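Local atomic coordinates of Tas1 (Pseudomonas aeruginosa, PDB entry 6OX6), a protein that pyrophosphorylates adenosine nucleotides to make (p)ppApp, acting as a type VI secretion toxin that depletes ADP and ATP in competitor cells. Residues G338-S346 with A423-R434; M369-D377 with A392-H403. All coordinates share one frame; numbering follows the deposited sequence. Where two conformers were deposited one is given.

Contact 1: residues G338-S346 with A423-R434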
# COMPACT_ATOMS: atom_id res chain seq x y z
N GLY A 338 -3.16 11.50 -7.15
CA GLY A 338 -4.05 10.89 -8.12
C GLY A 338 -3.57 10.95 -9.55
O GLY A 338 -4.17 10.28 -10.40
N ASN A 339 -2.51 11.71 -9.85
CA ASN A 339 -2.07 11.87 -11.24
C ASN A 339 -1.06 10.82 -11.68
O ASN A 339 -0.80 10.70 -12.88
CB ASN A 339 -1.48 13.26 -11.47
CG ASN A 339 -2.49 14.38 -11.18
OD1 ASN A 339 -3.67 14.29 -11.55
ND2 ASN A 339 -2.03 15.42 -10.46
N ALA A 340 -0.51 10.03 -10.75
CA ALA A 340 0.44 8.97 -11.08
C ALA A 340 -0.14 7.58 -10.89
O ALA A 340 -0.01 6.72 -11.77
CB ALA A 340 1.71 9.13 -10.22
N ASP A 341 -0.77 7.32 -9.75
CA ASP A 341 -1.46 6.06 -9.51
C ASP A 341 -2.44 5.75 -10.66
O ASP A 341 -3.33 6.58 -10.94
CB ASP A 341 -2.19 6.17 -8.18
CG ASP A 341 -3.06 4.97 -7.87
OD1 ASP A 341 -2.85 3.87 -8.43
OD2 ASP A 341 -3.95 5.11 -7.01
N PRO A 342 -2.34 4.59 -11.32
CA PRO A 342 -3.29 4.27 -12.39
C PRO A 342 -4.73 4.31 -11.93
O PRO A 342 -5.64 4.55 -12.74
CB PRO A 342 -2.90 2.84 -12.81
CG PRO A 342 -1.52 2.63 -12.27
CD PRO A 342 -1.46 3.43 -11.01
N LEU A 343 -4.98 4.07 -10.65
CA LEU A 343 -6.32 4.10 -10.10
C LEU A 343 -6.71 5.45 -9.51
O LEU A 343 -7.82 5.58 -9.01
CB LEU A 343 -6.47 3.01 -9.03
CG LEU A 343 -6.09 1.57 -9.44
CD1 LEU A 343 -6.53 0.59 -8.31
CD2 LEU A 343 -6.64 1.15 -10.75
N GLY A 344 -5.84 6.45 -9.54
CA GLY A 344 -6.23 7.80 -9.15
C GLY A 344 -6.45 8.02 -7.67
O GLY A 344 -6.99 9.06 -7.28
N TYR A 345 -6.00 7.10 -6.83
CA TYR A 345 -6.14 7.27 -5.40
C TYR A 345 -5.16 8.34 -4.90
O TYR A 345 -4.16 8.65 -5.56
CB TYR A 345 -5.91 5.91 -4.70
CG TYR A 345 -6.06 5.91 -3.19
CD1 TYR A 345 -4.99 5.59 -2.37
CD2 TYR A 345 -7.27 6.25 -2.58
CE1 TYR A 345 -5.11 5.60 -0.98
CE2 TYR A 345 -7.41 6.25 -1.20
CZ TYR A 345 -6.32 5.91 -0.41
OH TYR A 345 -6.42 5.92 0.95
N SER A 346 -5.47 8.95 -3.75
CA SER A 346 -4.53 9.85 -3.09
C SER A 346 -4.55 9.60 -1.59
O SER A 346 -5.55 9.17 -1.03
CB SER A 346 -4.82 11.34 -3.39
OG SER A 346 -6.18 11.65 -3.14
N ALA A 423 -9.22 1.12 -14.69
CA ALA A 423 -8.42 2.18 -14.11
C ALA A 423 -9.00 3.55 -14.44
O ALA A 423 -9.01 4.45 -13.59
CB ALA A 423 -6.98 2.05 -14.62
N GLU A 424 -9.53 3.72 -15.65
CA GLU A 424 -10.12 5.00 -16.02
C GLU A 424 -11.35 5.31 -15.17
O GLU A 424 -11.52 6.45 -14.73
CB GLU A 424 -10.48 5.03 -17.51
CG GLU A 424 -10.81 6.42 -18.04
CD GLU A 424 -10.66 6.51 -19.55
OE1 GLU A 424 -11.30 7.38 -20.18
OE2 GLU A 424 -9.90 5.68 -20.11
N LYS A 425 -12.15 4.29 -14.89
CA LYS A 425 -13.35 4.46 -14.08
C LYS A 425 -12.99 4.83 -12.64
O LYS A 425 -13.72 5.58 -11.99
CB LYS A 425 -14.18 3.17 -14.08
CG LYS A 425 -14.44 2.60 -15.47
CD LYS A 425 -15.79 3.06 -16.00
CE LYS A 425 -16.13 2.37 -17.31
NZ LYS A 425 -16.56 0.97 -17.10
N SER A 426 -11.87 4.31 -12.16
CA SER A 426 -11.42 4.59 -10.80
C SER A 426 -10.89 6.01 -10.67
O SER A 426 -11.26 6.73 -9.73
CB SER A 426 -10.35 3.57 -10.40
OG SER A 426 -9.92 3.78 -9.06
N ARG A 427 -10.12 6.46 -11.67
CA ARG A 427 -9.59 7.82 -11.64
C ARG A 427 -10.72 8.83 -11.75
O ARG A 427 -10.72 9.84 -11.03
CB ARG A 427 -8.61 8.04 -12.80
CG ARG A 427 -7.32 7.24 -12.68
CD ARG A 427 -6.26 7.75 -13.68
NE ARG A 427 -6.71 7.62 -15.06
CZ ARG A 427 -6.62 6.49 -15.77
NH1 ARG A 427 -6.08 5.39 -15.23
NH2 ARG A 427 -7.05 6.46 -17.03
N ALA A 428 -11.68 8.57 -12.63
CA ALA A 428 -12.81 9.48 -12.75
C ALA A 428 -13.59 9.55 -11.44
O ALA A 428 -14.08 10.61 -11.04
CB ALA A 428 -13.70 9.05 -13.91
N TYR A 429 -13.70 8.42 -10.74
CA TYR A 429 -14.44 8.40 -9.48
C TYR A 429 -13.74 9.25 -8.44
O TYR A 429 -14.33 10.16 -7.85
CB TYR A 429 -14.61 6.96 -9.00
CG TYR A 429 -15.25 6.81 -7.63
CD1 TYR A 429 -16.63 6.98 -7.45
CD2 TYR A 429 -14.48 6.43 -6.53
CE1 TYR A 429 -17.21 6.81 -6.18
CE2 TYR A 429 -15.05 6.28 -5.28
CZ TYR A 429 -16.39 6.47 -5.10
OH TYR A 429 -16.90 6.29 -3.83
N TYR A 430 -12.47 8.95 -8.18
CA TYR A 430 -11.73 9.70 -7.16
C TYR A 430 -11.59 11.16 -7.53
O TYR A 430 -11.50 12.01 -6.63
CB TYR A 430 -10.35 9.10 -6.97
CG TYR A 430 -10.35 7.86 -6.11
CD1 TYR A 430 -11.03 7.83 -4.88
CD2 TYR A 430 -9.65 6.73 -6.51
CE1 TYR A 430 -11.00 6.67 -4.07
CE2 TYR A 430 -9.60 5.59 -5.69
CZ TYR A 430 -10.27 5.58 -4.49
OH TYR A 430 -10.20 4.42 -3.71
N ASP A 431 -11.51 11.48 -8.83
CA ASP A 431 -11.46 12.88 -9.25
C ASP A 431 -12.74 13.61 -8.92
O ASP A 431 -12.71 14.78 -8.51
CB ASP A 431 -11.20 12.98 -10.75
CG ASP A 431 -9.73 12.82 -11.10
OD1 ASP A 431 -8.90 12.79 -10.16
OD2 ASP A 431 -9.42 12.73 -12.30
N ALA A 432 -13.90 12.97 -9.13
CA ALA A 432 -15.15 13.63 -8.76
C ALA A 432 -15.19 13.90 -7.26
O ALA A 432 -15.65 14.97 -6.83
CB ALA A 432 -16.35 12.79 -9.19
N VAL A 433 -14.68 12.98 -6.44
CA VAL A 433 -14.66 13.22 -5.00
C VAL A 433 -13.85 14.48 -4.68
O VAL A 433 -14.28 15.32 -3.88
CB VAL A 433 -14.08 12.00 -4.26
CG1 VAL A 433 -14.10 12.31 -2.80
CG2 VAL A 433 -14.90 10.72 -4.57
N ARG A 434 -12.67 14.63 -5.31
CA ARG A 434 -11.74 15.71 -4.96
C ARG A 434 -12.15 17.07 -5.51
O ARG A 434 -11.71 18.10 -4.97
CB ARG A 434 -10.32 15.37 -5.45
CG ARG A 434 -9.59 14.29 -4.61
CD ARG A 434 -8.12 14.10 -4.97
NE ARG A 434 -8.02 13.50 -6.29
CZ ARG A 434 -7.83 12.21 -6.54
NH1 ARG A 434 -7.65 11.34 -5.54
NH2 ARG A 434 -7.80 11.80 -7.82
O HOH W 1 -6.79 10.51 -11.47
O HOH W 2 -6.25 14.42 -10.22
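Tyr-430 points from its helix toward the loop and meets Gly-344, Leu-343 and Tyr-345 in turn. Tyr-430 CB lies 3.4 Å from Gly-344 O. With CG anti to the carbonyl carbon (chi1 -79°), the ring carries its CD2 edge on to Leu-343 O at 3.3 Å. CE2 then comes near Tyr-345 CB, and Tyr-430 CZ reaches Tyr-345 CD2 at 3.6 Å. Tyr-430 OH, at the tip, is also 3.6 Å from Tyr-345 CD2, so the outer end of the ring crosses its neighbour obliquely, the planes 55° apart. Gly-344, with a positive phi of 72° and no side chain, lets its CA come within 4.2 Å of Arg-427 CA.

Polar side chains of the helix bind successive loop carbonyls. Ser-426 OG, short enough for a close approach, donates to a lone pair of Leu-343 O at 2.8 Å. Arg-427 NH1 reaches Pro-342 O at 2.7 Å, within its guanidinium plane. Arg-434 NH1 and NH2 both grip Gly-344 O end-on at 2.9 Å; NH1 also donates to Ser-346 OG, tilted from the guanidinium plane, and Asp-431 OD1 takes NH2 in a salt bridge.

Asp-341 closes an Asx turn and makes a salt bridge to Arg-60 of the chain of Pa14_01140, the immunity protein. The loop joins strands 332-336 and 347-353, and so fastens this side of the sheet to helix 419-435, with Tyr-345 and Tyr-430 packing on helix 367-373.

Contact 2: residues M369-D377 with A392-H403; sequences MIYAKESED and AAKAGVPGGQGH. With ACT (acetate ion), chain I.
The C-terminal end of helix 367-373 is capped by a glycine-rich loop, where Tyr-371, Ala-372 and Lys-373 present carbonyl oxygens to backbone N-H groups of Gly-400, Gly-402 and His-403. Gly-400 N meets Tyr-371 O at 2.9 Å. The bond from Gly-402 N to Ala-372 O is straighter, 3.0 Å long with 165° at the hydrogen. His-403 N uses a lone pair of Lys-373 O at 2.8 Å, and the imidazole edge lies beside the same oxygen while its ND1 is held by Glu-407.

Glycines suit this loop because the backbones nearly touch: Gly-402 CA packs against Lys-373 CA, and Gly-400 has a positive phi. The motif thus sets the carboxyl end of one helix against the amino end of helix 402-410, an arrangement in which the helix dipoles would probably attract. Just beyond, Ser-375 is the N-cap of helix 376-383, its OG making a weak bond to Met-378 N.

Tyr-371, its CG anti to the backbone N (chi1 179°), carries its ring out alongside the loop, between Gly-399 and Ala-392. Gly-399 CA sits over one face, 3.7 Å from the ring centroid in a CH-pi contact, and the backbone of Ala-392 lies over the opposite one. Small alanines pack closely: Ala-395 CB touches Tyr-371 CE1 at 3.5 Å, and Ala-392 CB comes to 3.6 Å from Tyr-371 CE2. A water bridges the hydroxyl to Val-397 O. The fully extended Lys-373 donates a hydrogen bond from NZ to O of an acetate, probably from the crystallisation liquor, at 2.7 Å.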
# COMPACT_ATOMS: atom_id res chain seq x y z
N MSE A 369 -11.54 11.06 1.25
CA MSE A 369 -10.87 9.98 0.55
C MSE A 369 -11.24 8.64 1.11
O MSE A 369 -11.41 7.67 0.34
CB MSE A 369 -9.36 10.17 0.67
CG MSE A 369 -8.86 11.24 -0.29
SE MSE A 369 -9.60 10.89 -2.09
CE MSE A 369 -8.89 9.07 -2.33
N ILE A 370 -11.37 8.54 2.43
CA ILE A 370 -11.72 7.28 3.09
C ILE A 370 -13.16 6.91 2.79
O ILE A 370 -13.48 5.75 2.51
CB ILE A 370 -11.45 7.38 4.59
CG1 ILE A 370 -9.94 7.28 4.84
CG2 ILE A 370 -12.24 6.24 5.33
CD1 ILE A 370 -9.48 7.86 6.15
N TYR A 371 -14.07 7.88 2.87
CA TYR A 371 -15.43 7.68 2.42
C TYR A 371 -15.46 7.09 1.02
O TYR A 371 -16.18 6.12 0.74
CB TYR A 371 -16.18 9.01 2.45
CG TYR A 371 -17.60 8.91 1.99
CD1 TYR A 371 -18.00 9.42 0.75
CD2 TYR A 371 -18.56 8.31 2.79
CE1 TYR A 371 -19.32 9.33 0.34
CE2 TYR A 371 -19.87 8.21 2.39
CZ TYR A 371 -20.24 8.72 1.16
OH TYR A 371 -21.55 8.60 0.78
N ALA A 372 -14.65 7.66 0.13
CA ALA A 372 -14.67 7.24 -1.26
C ALA A 372 -14.15 5.83 -1.42
O ALA A 372 -14.74 5.03 -2.17
CB ALA A 372 -13.83 8.21 -2.09
N LYS A 373 -13.08 5.49 -0.72
CA LYS A 373 -12.41 4.23 -0.98
C LYS A 373 -13.05 3.05 -0.25
O LYS A 373 -13.24 1.99 -0.85
CB LYS A 373 -10.94 4.33 -0.57
CG LYS A 373 -10.23 2.99 -0.60
CD LYS A 373 -8.80 3.15 -0.07
CE LYS A 373 -8.14 1.80 0.11
NZ LYS A 373 -6.75 1.93 0.59
N GLU A 374 -13.37 3.20 1.03
CA GLU A 374 -13.77 2.07 1.86
C GLU A 374 -15.29 1.86 1.85
O GLU A 374 -16.08 2.79 1.66
CB GLU A 374 -13.32 2.27 3.30
CG GLU A 374 -11.87 2.66 3.47
CD GLU A 374 -10.91 1.47 3.30
OE1 GLU A 374 -11.35 0.39 2.84
OE2 GLU A 374 -9.72 1.64 3.64
N SER A 375 -15.69 0.61 2.08
CA SER A 375 -17.10 0.33 2.30
C SER A 375 -17.63 1.17 3.45
O SER A 375 -16.88 1.66 4.30
CB SER A 375 -17.31 -1.16 2.62
OG SER A 375 -16.78 -1.47 3.92
N GLU A 376 -18.96 1.33 3.48
CA GLU A 376 -19.56 2.12 4.55
C GLU A 376 -19.16 1.61 5.93
O GLU A 376 -18.78 2.41 6.81
CB GLU A 376 -21.09 2.13 4.42
CG GLU A 376 -21.77 2.67 5.66
CD GLU A 376 -23.28 2.74 5.52
OE1 GLU A 376 -23.80 2.46 4.42
OE2 GLU A 376 -23.94 3.13 6.50
N ASP A 377 -19.27 0.29 6.16
CA ASP A 377 -18.92 -0.27 7.46
C ASP A 377 -17.53 0.13 7.84
O ASP A 377 -17.25 0.49 8.98
CB ASP A 377 -19.01 -1.80 7.45
CG ASP A 377 -20.44 -2.31 7.41
OD1 ASP A 377 -21.37 -1.57 7.81
OD2 ASP A 377 -20.63 -3.48 7.01
N ALA A 392 -20.90 11.95 4.15
CA ALA A 392 -21.84 11.38 3.18
C ALA A 392 -22.89 12.40 2.73
O ALA A 392 -23.32 12.37 1.58
CB ALA A 392 -22.52 10.15 3.79
N ALA A 393 -23.31 13.30 3.62
CA ALA A 393 -24.34 14.26 3.23
C ALA A 393 -23.79 15.30 2.26
O ALA A 393 -24.51 15.75 1.36
CB ALA A 393 -24.94 14.93 4.46
N LYS A 394 -22.52 15.66 2.43
CA LYS A 394 -21.89 16.65 1.58
C LYS A 394 -21.09 16.03 0.43
O LYS A 394 -20.39 16.74 -0.29
CB LYS A 394 -20.99 17.57 2.40
CG LYS A 394 -21.72 18.39 3.44
CD LYS A 394 -20.77 18.97 4.47
CE LYS A 394 -21.40 19.02 5.85
NZ LYS A 394 -20.45 18.59 6.91
N ALA A 395 -21.19 14.71 0.26
CA ALA A 395 -20.45 14.06 -0.82
C ALA A 395 -21.22 14.17 -2.12
O ALA A 395 -22.45 14.07 -2.15
CB ALA A 395 -20.20 12.60 -0.49
N GLY A 396 -20.49 14.34 -3.22
CA GLY A 396 -21.10 14.46 -4.52
C GLY A 396 -21.11 13.17 -5.29
O GLY A 396 -21.56 13.13 -6.44
N VAL A 397 -20.63 12.10 -4.66
CA VAL A 397 -20.56 10.79 -5.29
C VAL A 397 -20.93 9.74 -4.27
O VAL A 397 -20.72 9.93 -3.05
CB VAL A 397 -19.14 10.52 -5.84
CG1 VAL A 397 -18.24 9.95 -4.75
CG2 VAL A 397 -19.16 9.63 -7.05
N PRO A 398 -21.55 8.65 -4.68
CA PRO A 398 -21.79 7.56 -3.74
C PRO A 398 -20.47 7.10 -3.14
O PRO A 398 -19.43 7.08 -3.81
CB PRO A 398 -22.44 6.47 -4.60
CG PRO A 398 -22.14 6.87 -6.03
CD PRO A 398 -22.11 8.36 -6.02
N GLY A 399 -20.49 6.80 -1.87
CA GLY A 399 -19.27 6.38 -1.21
C GLY A 399 -18.94 4.93 -1.51
O GLY A 399 -19.77 4.16 -2.01
N GLY A 400 -17.70 4.56 -1.22
CA GLY A 400 -17.35 3.16 -1.08
C GLY A 400 -17.04 2.41 -2.35
O GLY A 400 -16.93 1.18 -2.29
N GLN A 401 -16.90 3.08 -3.47
CA GLN A 401 -16.62 2.40 -4.73
C GLN A 401 -15.14 2.14 -4.96
O GLN A 401 -14.80 1.23 -5.74
CB GLN A 401 -17.18 3.23 -5.90
CG GLN A 401 -18.66 3.53 -5.78
CD GLN A 401 -19.44 2.25 -5.59
OE1 GLN A 401 -19.54 1.44 -6.51
NE2 GLN A 401 -19.93 2.02 -4.37
N GLY A 402 -14.26 2.91 -4.30
CA GLY A 402 -12.83 2.84 -4.62
C GLY A 402 -12.25 1.45 -4.47
O GLY A 402 -11.56 0.95 -5.38
N HIS A 403 -12.46 0.82 -3.31
CA HIS A 403 -11.91 -0.51 -3.08
C HIS A 403 -12.46 -1.54 -4.06
O HIS A 403 -11.78 -2.53 -4.34
CB HIS A 403 -12.17 -0.96 -1.65
CG HIS A 403 -13.57 -1.43 -1.39
ND1 HIS A 403 -13.92 -2.77 -1.30
CD2 HIS A 403 -14.72 -0.73 -1.20
CE1 HIS A 403 -15.22 -2.87 -1.07
NE2 HIS A 403 -15.73 -1.65 -1.02
C ACT I . -6.89 3.88 3.73
O ACT I . -6.38 2.99 3.00
OXT ACT I . -7.99 3.85 4.36
CH3 ACT I . -6.03 5.21 3.88
O HOH W 3 -23.19 9.68 -1.02

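In the fold
Contact 2 lies nested inside the chain loop closed by contact 1: strand 347-353 and strand 359-365 follow segment 338-346, then come helices 367-373, 376-383, 385-393 and 402-410, and helix 419-435 closes the circuit. The two centres are about 13 Å apart, and helix 419-435, one side of contact 1, also lies against contact 2. Its Tyr-429 turns OH toward contact 2, with probable hydrogen bonds to Pro-398 O and Ala-372 O, while the adjacent Tyr-430 packs its OH against Gly-402 and Lys-373. The two contacts together join the C-terminal helices to one another and to edge strand 332-336 of the mixed sheet through loop 338-346, which also touches the immunity protein.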